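Long-range contact in GGDEF and EAL domain-containing protein (Vibrio cholerae O1 str. 2010EL-1786, PDB 6PWK), which binds the second messenger c-di-GMP and probably acts as a receptor in the signalling that controls large adhesins, cell adhesion and biofilm formation: residues A[381-395]-A[401-413]. Numbering follows the deposited sequence.
Sequences HNLGITTIASRVETQ and LSEHFIEVFQGFI. With C2E (9,9'-[(2R,3R,3aS,5S,7aR,9R,10R,10aS,12S,14aR)-3,5,10,12-tetrahydroxy-5,12-dioxidooctahydro-2H,7H-difuro[3,2-d:3',2'-j][1,3,7,9,2,8]tetraoxadiphosphacyclododecine-2,9-diyl]bis(2-amino-1,9-dihydro-6H-purin-6-one)), chain C.
CG1 of Val-392 stands anti to the backbone N (chi1 -168°) and CG2 beside that N, which sends CG2 to CD1 of Leu-401, tip to tip at 3.7 Å, and CG1 to CG2 of Ile-413, also at 3.7 Å. Two backbone bonds hold Val-392, one through its N and one through its O. Its N donates to Gln-410 O over 2.9 Å, nearly straight (174°) and on a lone pair in the carbonyl plane; its O accepts from Ile-413 N, 3.2 Å away and tilted from the plane of the Val-392 carbonyl. Upstream, strands 386-389 and 408-409 run parallel, Ala-389 N reaching Val-408 O at 3.0 Å, as two strands of a beta-alpha-beta unit joined by helix 395-402. Ala-389 CB is set among Leu-401, Ile-406 and Phe-409, while Ile-388 packs on Val-408. Strand 408-409 also pairs antiparallel with 200-209, consistent with closure of the EAL barrel.

Beyond the strands, both segments turn to a guanine of c-di-GMP. CG of Arg-391 lies 3.3 Å from C4 on one face of the base, and the Phe-412 ring covers the other around C6. The backbone N of Phe-412 donates to O6 at 2.8 Å. Glu-393, with CG beside its backbone N (chi1 -60°) and an extended chain, accepts at OE1 a hydrogen bond from N2 at 2.6 Å and a weak one from N1. Arg-391 NH1 bonds weakly to O1P, and its charge also faces Tyr-358 in a cation-pi contact. A carboxylate accepting from N1 and N2 beside an amide donating to O6 matches guanine's hydrogen-bonding edge, consistent with selection of guanine at this position.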
loop_
_atom_site.group_PDB
_atom_site.type_symbol
_atom_site.label_atom_id
_atom_site.label_comp_id
_atom_site.label_asym_id
_atom_site.label_seq_id
_atom_site.Cartn_x
_atom_site.Cartn_y
_atom_site.Cartn_z
ATOM N N HIS A 381 -31.848 -11.832 9.057
ATOM C CA HIS A 381 -33.270 -11.517 9.165
ATOM C C HIS A 381 -33.600 -10.862 10.499
ATOM O O HIS A 381 -34.448 -9.964 10.560
ATOM C CB HIS A 381 -34.106 -12.779 8.971
ATOM C CG HIS A 381 -34.105 -13.289 7.565
ATOM N ND1 HIS A 381 -33.821 -14.600 7.250
ATOM C CD2 HIS A 381 -34.356 -12.665 6.390
ATOM C CE1 HIS A 381 -33.894 -14.761 5.942
ATOM N NE2 HIS A 381 -34.218 -13.603 5.396
ATOM N N ASN A 382 -32.951 -11.303 11.582
ATOM C CA ASN A 382 -33.176 -10.672 12.879
ATOM C C ASN A 382 -32.820 -9.193 12.844
ATOM O O ASN A 382 -33.436 -8.388 13.553
ATOM C CB ASN A 382 -32.371 -11.387 13.965
ATOM C CG ASN A 382 -32.895 -12.779 14.261
ATOM O OD1 ASN A 382 -34.053 -13.093 13.978
ATOM N ND2 ASN A 382 -32.046 -13.621 14.842
ATOM N N LEU A 383 -31.838 -8.818 12.029
ATOM C CA LEU A 383 -31.485 -7.422 11.813
ATOM C C LEU A 383 -32.307 -6.773 10.706
ATOM O O LEU A 383 -32.049 -5.614 10.366
ATOM C CB LEU A 383 -29.994 -7.301 11.488
ATOM C CG LEU A 383 -29.040 -7.460 12.672
ATOM C CD1 LEU A 383 -27.671 -7.918 12.203
ATOM C CD2 LEU A 383 -28.933 -6.150 13.433
ATOM N N GLY A 384 -33.281 -7.484 10.145
ATOM C CA GLY A 384 -34.088 -6.932 9.072
ATOM C C GLY A 384 -33.370 -6.841 7.746
ATOM O O GLY A 384 -33.650 -5.933 6.956
ATOM N N ILE A 385 -32.450 -7.762 7.476
ATOM C CA ILE A 385 -31.642 -7.751 6.264
ATOM C C ILE A 385 -32.123 -8.867 5.347
ATOM O O ILE A 385 -32.252 -10.021 5.773
ATOM C CB ILE A 385 -30.148 -7.904 6.591
ATOM C CG1 ILE A 385 -29.676 -6.705 7.413
ATOM C CG2 ILE A 385 -29.327 -8.055 5.321
ATOM C CD1 ILE A 385 -28.266 -6.825 7.909
ATOM N N THR A 386 -32.387 -8.519 4.090
ATOM C CA THR A 386 -32.869 -9.492 3.121
ATOM C C THR A 386 -31.766 -10.488 2.780
ATOM O O THR A 386 -30.628 -10.100 2.504
ATOM C CB THR A 386 -33.347 -8.779 1.856
ATOM O OG1 THR A 386 -34.350 -7.814 2.196
ATOM C CG2 THR A 386 -33.922 -9.774 0.866
ATOM N N THR A 387 -32.101 -11.775 2.804
ATOM C CA THR A 387 -31.173 -12.825 2.412
ATOM C C THR A 387 -31.491 -13.294 1.000
ATOM O O THR A 387 -32.660 -13.464 0.638
ATOM C CB THR A 387 -31.233 -14.015 3.373
ATOM O OG1 THR A 387 -32.536 -14.607 3.319
ATOM C CG2 THR A 387 -30.936 -13.565 4.792
ATOM N N ILE A 388 -30.446 -13.500 0.205
ATOM C CA ILE A 388 -30.579 -13.904 -1.189
ATOM C C ILE A 388 -29.721 -15.140 -1.411
ATOM O O ILE A 388 -28.505 -15.104 -1.186
ATOM C CB ILE A 388 -30.165 -12.781 -2.155
ATOM C CG1 ILE A 388 -30.975 -11.510 -1.884
ATOM C CG2 ILE A 388 -30.319 -13.236 -3.600
ATOM C CD1 ILE A 388 -30.614 -10.347 -2.782
ATOM N N ALA A 389 -30.348 -16.231 -1.844
ATOM C CA ALA A 389 -29.605 -17.410 -2.258
ATOM C C ALA A 389 -29.033 -17.196 -3.653
ATOM O O ALA A 389 -29.641 -16.539 -4.501
ATOM C CB ALA A 389 -30.497 -18.651 -2.237
ATOM N N SER A 390 -27.852 -17.761 -3.887
ATOM C CA SER A 390 -27.062 -17.441 -5.067
ATOM C C SER A 390 -26.786 -18.688 -5.893
ATOM O O SER A 390 -26.477 -19.753 -5.347
ATOM C CB SER A 390 -25.736 -16.776 -4.670
ATOM O OG SER A 390 -24.942 -16.482 -5.806
ATOM N N ARG A 391 -26.901 -18.537 -7.215
ATOM C CA ARG A 391 -26.512 -19.565 -8.183
ATOM C C ARG A 391 -27.291 -20.865 -7.972
ATOM O O ARG A 391 -26.730 -21.962 -7.955
ATOM C CB ARG A 391 -24.998 -19.796 -8.146
ATOM C CG ARG A 391 -24.245 -18.826 -9.051
ATOM C CD ARG A 391 -22.975 -18.247 -8.444
ATOM N NE ARG A 391 -21.789 -19.038 -8.760
ATOM C CZ ARG A 391 -20.567 -18.531 -8.888
ATOM N NH1 ARG A 391 -20.369 -17.228 -8.737
ATOM N NH2 ARG A 391 -19.545 -19.322 -9.177
ATOM N N VAL A 392 -28.607 -20.727 -7.832
ATOM C CA VAL A 392 -29.496 -21.873 -7.659
ATOM C C VAL A 392 -29.793 -22.467 -9.031
ATOM O O VAL A 392 -30.332 -21.785 -9.912
ATOM C CB VAL A 392 -30.789 -21.464 -6.941
ATOM C CG1 VAL A 392 -31.567 -22.700 -6.507
ATOM C CG2 VAL A 392 -30.478 -20.573 -5.749
ATOM N N GLU A 393 -29.445 -23.740 -9.213
ATOM C CA GLU A 393 -29.580 -24.429 -10.490
ATOM C C GLU A 393 -30.724 -25.427 -10.534
ATOM O O GLU A 393 -31.360 -25.574 -11.580
ATOM C CB GLU A 393 -28.286 -25.177 -10.838
ATOM C CG GLU A 393 -27.061 -24.317 -10.962
ATOM C CD GLU A 393 -25.894 -25.064 -11.581
ATOM O OE1 GLU A 393 -25.387 -24.620 -12.633
ATOM O OE2 GLU A 393 -25.497 -26.108 -11.023
ATOM N N THR A 394 -30.990 -26.138 -9.443
ATOM C CA THR A 394 -31.914 -27.261 -9.457
ATOM C C THR A 394 -33.044 -27.044 -8.462
ATOM O O THR A 394 -32.928 -26.264 -7.511
ATOM C CB THR A 394 -31.196 -28.577 -9.130
ATOM O OG1 THR A 394 -30.811 -28.582 -7.750
ATOM C CG2 THR A 394 -29.955 -28.739 -9.997
ATOM N N GLN A 395 -34.152 -27.750 -8.704
ATOM C CA GLN A 395 -35.254 -27.748 -7.749
ATOM C C GLN A 395 -34.839 -28.387 -6.432
ATOM O O GLN A 395 -35.350 -28.012 -5.371
ATOM C CB GLN A 395 -36.464 -28.473 -8.343
ATOM C CG GLN A 395 -37.725 -28.401 -7.491
ATOM C CD GLN A 395 -38.338 -27.013 -7.461
ATOM O OE1 GLN A 395 -38.524 -26.380 -8.501
ATOM N NE2 GLN A 395 -38.654 -26.531 -6.263
ATOM N N LEU A 401 -32.832 -25.090 0.053
ATOM C CA LEU A 401 -32.681 -23.735 0.568
ATOM C C LEU A 401 -33.967 -23.212 1.194
ATOM O O LEU A 401 -33.915 -22.268 1.990
ATOM C CB LEU A 401 -32.221 -22.795 -0.548
ATOM C CG LEU A 401 -30.849 -23.069 -1.171
ATOM C CD1 LEU A 401 -30.719 -22.358 -2.509
ATOM C CD2 LEU A 401 -29.732 -22.647 -0.230
ATOM N N SER A 402 -35.115 -23.805 0.858
ATOM C CA SER A 402 -36.382 -23.345 1.419
ATOM C C SER A 402 -36.472 -23.613 2.916
ATOM O O SER A 402 -37.126 -22.855 3.640
ATOM C CB SER A 402 -37.549 -24.011 0.692
ATOM O OG SER A 402 -37.638 -23.565 -0.650
ATOM N N GLU A 403 -35.829 -24.676 3.399
ATOM C CA GLU A 403 -35.865 -24.996 4.821
ATOM C C GLU A 403 -35.083 -24.009 5.676
ATOM O O GLU A 403 -35.137 -24.110 6.906
ATOM C CB GLU A 403 -35.338 -26.412 5.052
ATOM C CG GLU A 403 -36.135 -27.487 4.341
ATOM C CD GLU A 403 -35.556 -28.870 4.542
ATOM O OE1 GLU A 403 -34.595 -29.003 5.328
ATOM O OE2 GLU A 403 -36.061 -29.823 3.913
ATOM N N HIS A 404 -34.367 -23.063 5.066
ATOM C CA HIS A 404 -33.594 -22.068 5.798
ATOM C C HIS A 404 -34.181 -20.666 5.665
ATOM O O HIS A 404 -33.452 -19.681 5.819
ATOM C CB HIS A 404 -32.139 -22.089 5.331
ATOM C CG HIS A 404 -31.430 -23.371 5.634
ATOM N ND1 HIS A 404 -31.822 -24.582 5.104
ATOM C CD2 HIS A 404 -30.362 -23.633 6.421
ATOM C CE1 HIS A 404 -31.022 -25.534 5.549
ATOM N NE2 HIS A 404 -30.128 -24.985 6.352
ATOM N N PHE A 405 -35.485 -20.570 5.405
ATOM C CA PHE A 405 -36.233 -19.314 5.272
ATOM C C PHE A 405 -35.436 -18.239 4.529
ATOM O O PHE A 405 -35.214 -17.133 5.020
ATOM C CB PHE A 405 -36.716 -18.800 6.635
ATOM C CG PHE A 405 -35.711 -18.936 7.747
ATOM C CD1 PHE A 405 -34.770 -17.946 7.981
ATOM C CD2 PHE A 405 -35.721 -20.049 8.574
ATOM C CE1 PHE A 405 -33.850 -18.070 9.003
ATOM C CE2 PHE A 405 -34.805 -20.181 9.598
ATOM C CZ PHE A 405 -33.868 -19.189 9.813
ATOM N N ILE A 406 -35.025 -18.579 3.310
ATOM C CA ILE A 406 -34.396 -17.607 2.420
ATOM C C ILE A 406 -35.490 -16.828 1.702
ATOM O O ILE A 406 -36.441 -17.417 1.176
ATOM C CB ILE A 406 -33.458 -18.304 1.422
ATOM C CG1 ILE A 406 -32.465 -19.200 2.164
ATOM C CG2 ILE A 406 -32.721 -17.279 0.573
ATOM C CD1 ILE A 406 -31.610 -18.461 3.171
ATOM N N GLU A 407 -35.360 -15.500 1.677
ATOM C CA GLU A 407 -36.441 -14.665 1.164
ATOM C C GLU A 407 -36.492 -14.672 -0.360
ATOM O O GLU A 407 -37.543 -14.955 -0.949
ATOM C CB GLU A 407 -36.299 -13.235 1.697
ATOM C CG GLU A 407 -36.744 -13.079 3.147
ATOM C CD GLU A 407 -36.882 -11.629 3.570
ATOM O OE1 GLU A 407 -35.915 -10.858 3.394
ATOM O OE2 GLU A 407 -37.966 -11.259 4.070
ATOM N N VAL A 408 -35.376 -14.360 -1.018
ATOM C CA VAL A 408 -35.341 -14.269 -2.471
ATOM C C VAL A 408 -34.241 -15.181 -3.001
ATOM O O VAL A 408 -33.270 -15.492 -2.303
ATOM C CB VAL A 408 -35.149 -12.806 -2.954
ATOM C CG1 VAL A 408 -35.256 -11.838 -1.787
ATOM C CG2 VAL A 408 -33.837 -12.617 -3.687
ATOM N N PHE A 409 -34.412 -15.628 -4.247
ATOM C CA PHE A 409 -33.521 -16.596 -4.868
ATOM C C PHE A 409 -33.051 -16.078 -6.220
ATOM O O PHE A 409 -33.737 -15.289 -6.876
ATOM C CB PHE A 409 -34.214 -17.957 -5.042
ATOM C CG PHE A 409 -34.825 -18.492 -3.778
ATOM C CD1 PHE A 409 -36.081 -18.076 -3.368
ATOM C CD2 PHE A 409 -34.143 -19.414 -3.001
ATOM C CE1 PHE A 409 -36.643 -18.564 -2.204
ATOM C CE2 PHE A 409 -34.702 -19.907 -1.838
ATOM C CZ PHE A 409 -35.952 -19.481 -1.439
ATOM N N GLN A 410 -31.874 -16.541 -6.634
ATOM C CA GLN A 410 -31.267 -16.127 -7.891
ATOM C C GLN A 410 -30.532 -17.311 -8.497
ATOM O O GLN A 410 -29.925 -18.108 -7.776
ATOM C CB GLN A 410 -30.305 -14.946 -7.679
ATOM C CG GLN A 410 -29.764 -14.330 -8.962
ATOM C CD GLN A 410 -28.832 -13.158 -8.704
ATOM O OE1 GLN A 410 -28.736 -12.662 -7.581
ATOM N NE2 GLN A 410 -28.139 -12.714 -9.746
ATOM N N GLY A 411 -30.592 -17.429 -9.811
ATOM C CA GLY A 411 -29.911 -18.511 -10.495
ATOM C C GLY A 411 -30.649 -18.906 -11.758
ATOM O O GLY A 411 -31.650 -18.307 -12.140
ATOM N N PHE A 412 -30.121 -19.952 -12.400
ATOM C CA PHE A 412 -30.665 -20.396 -13.680
ATOM C C PHE A 412 -32.033 -21.049 -13.523
ATOM O O PHE A 412 -32.838 -21.024 -14.460
ATOM C CB PHE A 412 -29.689 -21.358 -14.358
ATOM C CG PHE A 412 -28.397 -20.712 -14.783
ATOM C CD1 PHE A 412 -28.349 -19.362 -15.090
ATOM C CD2 PHE A 412 -27.231 -21.455 -14.874
ATOM C CE1 PHE A 412 -27.164 -18.766 -15.480
ATOM C CE2 PHE A 412 -26.042 -20.863 -15.263
ATOM C CZ PHE A 412 -26.009 -19.517 -15.566
ATOM N N ILE A 413 -32.317 -21.633 -12.357
ATOM C CA ILE A 413 -33.618 -22.263 -12.156
ATOM C C ILE A 413 -34.720 -21.232 -11.944
ATOM O O ILE A 413 -35.890 -21.520 -12.224
ATOM C CB ILE A 413 -33.582 -23.255 -10.981
ATOM C CG1 ILE A 413 -34.752 -24.237 -11.091
ATOM C CG2 ILE A 413 -33.595 -22.521 -9.646
ATOM C CD1 ILE A 413 -35.242 -24.766 -9.771
HETATM P P1 C2E C . -20.738 -13.430 -8.982
HETATM O O2P C2E C . -21.078 -12.247 -8.117
HETATM O O1P C2E C . -20.900 -14.626 -8.086
HETATM O "O5'" C2E C . -21.841 -13.650 -10.172
HETATM C "C5'" C2E C . -22.432 -14.901 -10.294
HETATM C "C4'" C2E C . -21.634 -15.665 -11.387
HETATM O "O4'" C2E C . -22.059 -16.890 -11.487
HETATM C "C3'" C2E C . -21.904 -15.071 -12.782
HETATM O "O3'" C2E C . -20.961 -15.568 -13.603
HETATM C "C2'" C2E C . -23.241 -15.746 -13.123
HETATM O "O2'" C2E C . -23.501 -15.658 -14.588
HETATM C "C1'" C2E C . -22.929 -16.980 -12.843
HETATM N N9 C2E C . -23.946 -17.956 -12.546
HETATM C C8 C2E C . -24.994 -17.122 -12.336
HETATM N N7 C2E C . -26.058 -17.906 -12.025
HETATM C C5 C2E C . -25.671 -19.177 -12.034
HETATM C C6 C2E C . -26.379 -20.517 -11.765
HETATM O O6 C2E C . -27.528 -20.570 -11.485
HETATM N N1 C2E C . -25.642 -21.740 -11.860
HETATM C C2 C2E C . -24.242 -21.751 -12.198
HETATM N N2 C2E C . -23.443 -22.968 -12.306
HETATM N N3 C2E C . -23.604 -20.468 -12.441
HETATM C C4 C2E C . -24.359 -19.193 -12.350
HETATM P P11 C2E C . -20.182 -14.389 -14.473
HETATM O O21 C2E C . -20.972 -13.640 -15.513
HETATM O O11 C2E C . -19.085 -15.089 -15.235
HETATM O O5A C2E C . -19.503 -13.487 -13.269
HETATM C C5A C2E C . -18.415 -14.131 -12.667
HETATM C C4A C2E C . -17.784 -13.235 -11.679
HETATM O O4A C2E C . -17.216 -12.235 -12.297
HETATM C C3A C2E C . -18.946 -12.583 -10.648
HETATM O O3A C2E C . -19.154 -13.486 -9.463
HETATM C C2A C2E C . -18.499 -11.503 -10.284
HETATM O O2A C2E C . -17.666 -11.675 -9.041
HETATM C C1A C2E C . -17.589 -10.987 -11.528
HETATM N N91 C2E C . -18.263 -10.144 -12.274
HETATM C C81 C2E C . -19.176 -10.385 -13.228
HETATM N N71 C2E C . -19.567 -9.182 -13.690
HETATM C C51 C2E C . -18.904 -8.237 -13.028
HETATM C C61 C2E C . -18.930 -6.716 -13.115
HETATM O O61 C2E C . -19.651 -6.208 -13.898
HETATM N N11 C2E C . -18.098 -5.917 -12.269
HETATM C C21 C2E C . -17.223 -6.547 -11.320
HETATM N N21 C2E C . -16.379 -5.731 -10.461
HETATM N N31 C2E C . -17.209 -8.009 -11.243
HETATM C C41 C2E C . -18.080 -8.835 -12.132
#